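PDB 6YGA: N-alpha-acetyltransferase 35, NatC auxiliary subunit from Saccharomyces cerevisiae, which serves as the large auxiliary subunit of the NatC N-terminal acetyltransferase, which acetylates the N-terminal methionine of the L-A virus Gag protein. Local coordinates for residues E599-Y603 and E604-Q608. Numbering follows the deposited sequence.
Sequences ELPEY and EVFQQ
Y603 and Q607, one helical turn apart, pack ring against amide at the start of helix 603-613. The Q607 chain folds back at chi2 (-55°) and lays its amide over one face of the tyrosine, the two planes 24° apart. NE2 hangs over the rim, 3.3 Å from Y603 CE1, while Q607 CG sits above the same ring as a CH-pi donor, 4.1 Å from the centroid. A chi1 of 174° sets the Y603 ring away from its backbone N and turns one face to the bent Q607 chain. Q607 OE1 accepts a hydrogen bond from N570, which pins the outer end of the amide.

On the other flank, P601 is the bump: its CB rests in the corner made by V605 CB (4.2 Å) and F606 CE1 (3.9 Å). The edge of the F606 ring meets two backbone carbonyl oxygens near its plane, P601 O at 3.4 Å from CE1 and E602 O close to CD1. Beyond the segment, F606 makes edge-to-face contacts with H585 and W470, and P601 rests on W470, Y471 and Y474 of helix 465-506, so the helix start is keyed into an aromatic hollow.

The loop after helix 581-588, in the NAA35-like TPR-repeat region, enters the helix through N-cap E602. E602 O takes the F606 N-H nearly head-on, N to O 3.3 Å, and a weak, strongly bent bond from V605 N, and Y603 O receives Q607 N at 3.2 Å, opening the helical pattern. The side chains of E602 and E604 run side by side, their OE1 atoms 4.2 Å apart. Two acidic groups this close to a helix N-terminus would probably be eased by its dipole, and the salt bridge from E604 OE2 to R582 should offset their repulsion.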
loop_
_atom_site.group_PDB
_atom_site.type_symbol
_atom_site.label_atom_id
_atom_site.label_comp_id
_atom_site.label_asym_id
_atom_site.label_seq_id
_atom_site.Cartn_x
_atom_site.Cartn_y
_atom_site.Cartn_z
ATOM N N GLU B 599 20.492 -14.767 17.886
ATOM C CA GLU B 599 20.115 -15.921 17.082
ATOM C C GLU B 599 18.620 -16.198 17.192
ATOM O O GLU B 599 18.009 -16.024 18.250
ATOM C CB GLU B 599 20.904 -17.156 17.521
ATOM C CG GLU B 599 20.756 -17.488 18.996
ATOM C CD GLU B 599 21.216 -18.893 19.327
ATOM O OE1 GLU B 599 21.710 -19.587 18.415
ATOM O OE2 GLU B 599 21.081 -19.305 20.499
ATOM N N LEU B 600 18.034 -16.622 16.088
ATOM C CA LEU B 600 16.652 -17.067 16.098
ATOM C C LEU B 600 16.545 -18.356 16.902
ATOM O O LEU B 600 17.215 -19.340 16.561
ATOM C CB LEU B 600 16.158 -17.284 14.674
ATOM C CG LEU B 600 14.812 -17.991 14.513
ATOM C CD1 LEU B 600 13.693 -17.172 15.132
ATOM C CD2 LEU B 600 14.538 -18.267 13.040
ATOM N N PRO B 601 15.746 -18.400 17.966
ATOM C CA PRO B 601 15.606 -19.647 18.725
ATOM C C PRO B 601 15.063 -20.770 17.855
ATOM O O PRO B 601 14.235 -20.556 16.967
ATOM C CB PRO B 601 14.620 -19.276 19.839
ATOM C CG PRO B 601 14.761 -17.798 19.985
ATOM C CD PRO B 601 15.017 -17.285 18.596
ATOM N N GLU B 602 15.551 -21.978 18.120
ATOM C CA GLU B 602 15.130 -23.151 17.372
ATOM C C GLU B 602 13.668 -23.480 17.662
ATOM O O GLU B 602 13.092 -23.063 18.671
ATOM C CB GLU B 602 16.012 -24.352 17.716
ATOM C CG GLU B 602 17.428 -24.273 17.163
ATOM C CD GLU B 602 17.484 -24.484 15.659
ATOM O OE1 GLU B 602 16.545 -25.097 15.107
ATOM O OE2 GLU B 602 18.465 -24.039 15.028
ATOM N N TYR B 603 13.071 -24.248 16.748
ATOM C CA TYR B 603 11.684 -24.670 16.909
ATOM C C TYR B 603 11.463 -25.352 18.255
ATOM O O TYR B 603 10.448 -25.118 18.920
ATOM C CB TYR B 603 11.304 -25.592 15.751
ATOM C CG TYR B 603 9.937 -26.221 15.843
ATOM C CD1 TYR B 603 8.808 -25.547 15.397
ATOM C CD2 TYR B 603 9.778 -27.503 16.348
ATOM C CE1 TYR B 603 7.556 -26.128 15.467
ATOM C CE2 TYR B 603 8.534 -28.092 16.424
ATOM C CZ TYR B 603 7.427 -27.402 15.982
ATOM O OH TYR B 603 6.190 -27.997 16.061
ATOM N N GLU B 604 12.422 -26.175 18.688
ATOM C CA GLU B 604 12.277 -26.886 19.954
ATOM C C GLU B 604 12.249 -25.932 21.143
ATOM O O GLU B 604 11.582 -26.213 22.147
ATOM C CB GLU B 604 13.406 -27.905 20.116
ATOM C CG GLU B 604 13.333 -29.096 19.161
ATOM C CD GLU B 604 13.901 -28.798 17.784
ATOM O OE1 GLU B 604 14.357 -27.658 17.554
ATOM O OE2 GLU B 604 13.895 -29.714 16.931
ATOM N N VAL B 605 12.959 -24.806 21.057
ATOM C CA VAL B 605 12.958 -23.845 22.158
ATOM C C VAL B 605 11.595 -23.177 22.285
ATOM O O VAL B 605 11.097 -22.960 23.398
ATOM C CB VAL B 605 14.082 -22.810 21.968
ATOM C CG1 VAL B 605 14.077 -21.799 23.105
ATOM C CG2 VAL B 605 15.433 -23.505 21.873
ATOM N N PHE B 606 10.968 -22.840 21.151
ATOM C CA PHE B 606 9.614 -22.294 21.179
ATOM C C PHE B 606 8.650 -23.250 21.870
ATOM O O PHE B 606 7.812 -22.826 22.675
ATOM C CB PHE B 606 9.129 -21.999 19.758
ATOM C CG PHE B 606 9.582 -20.669 19.205
ATOM C CD1 PHE B 606 10.795 -20.553 18.539
ATOM C CD2 PHE B 606 8.775 -19.544 19.317
ATOM C CE1 PHE B 606 11.205 -19.333 18.017
ATOM C CE2 PHE B 606 9.180 -18.320 18.797
ATOM C CZ PHE B 606 10.396 -18.216 18.146
ATOM N N GLN B 607 8.750 -24.545 21.562
ATOM C CA GLN B 607 7.830 -25.519 22.141
ATOM C C GLN B 607 8.069 -25.683 23.636
ATOM O O GLN B 607 7.120 -25.707 24.428
ATOM C CB GLN B 607 7.972 -26.864 21.425
ATOM C CG GLN B 607 7.897 -26.770 19.912
ATOM C CD GLN B 607 6.633 -26.088 19.434
ATOM O OE1 GLN B 607 5.531 -26.407 19.884
ATOM N NE2 GLN B 607 6.786 -25.138 18.517
ATOM N N GLN B 608 9.336 -25.794 24.042
ATOM C CA GLN B 608 9.642 -26.019 25.450
ATOM C C GLN B 608 9.246 -24.819 26.301
ATOM O O GLN B 608 8.714 -24.982 27.404
ATOM C CB GLN B 608 11.128 -26.335 25.618
ATOM C CG GLN B 608 11.544 -26.593 27.055
ATOM C CD GLN B 608 10.836 -27.787 27.664
ATOM O OE1 GLN B 608 10.507 -28.751 26.972
ATOM N NE2 GLN B 608 10.595 -27.728 28.968
#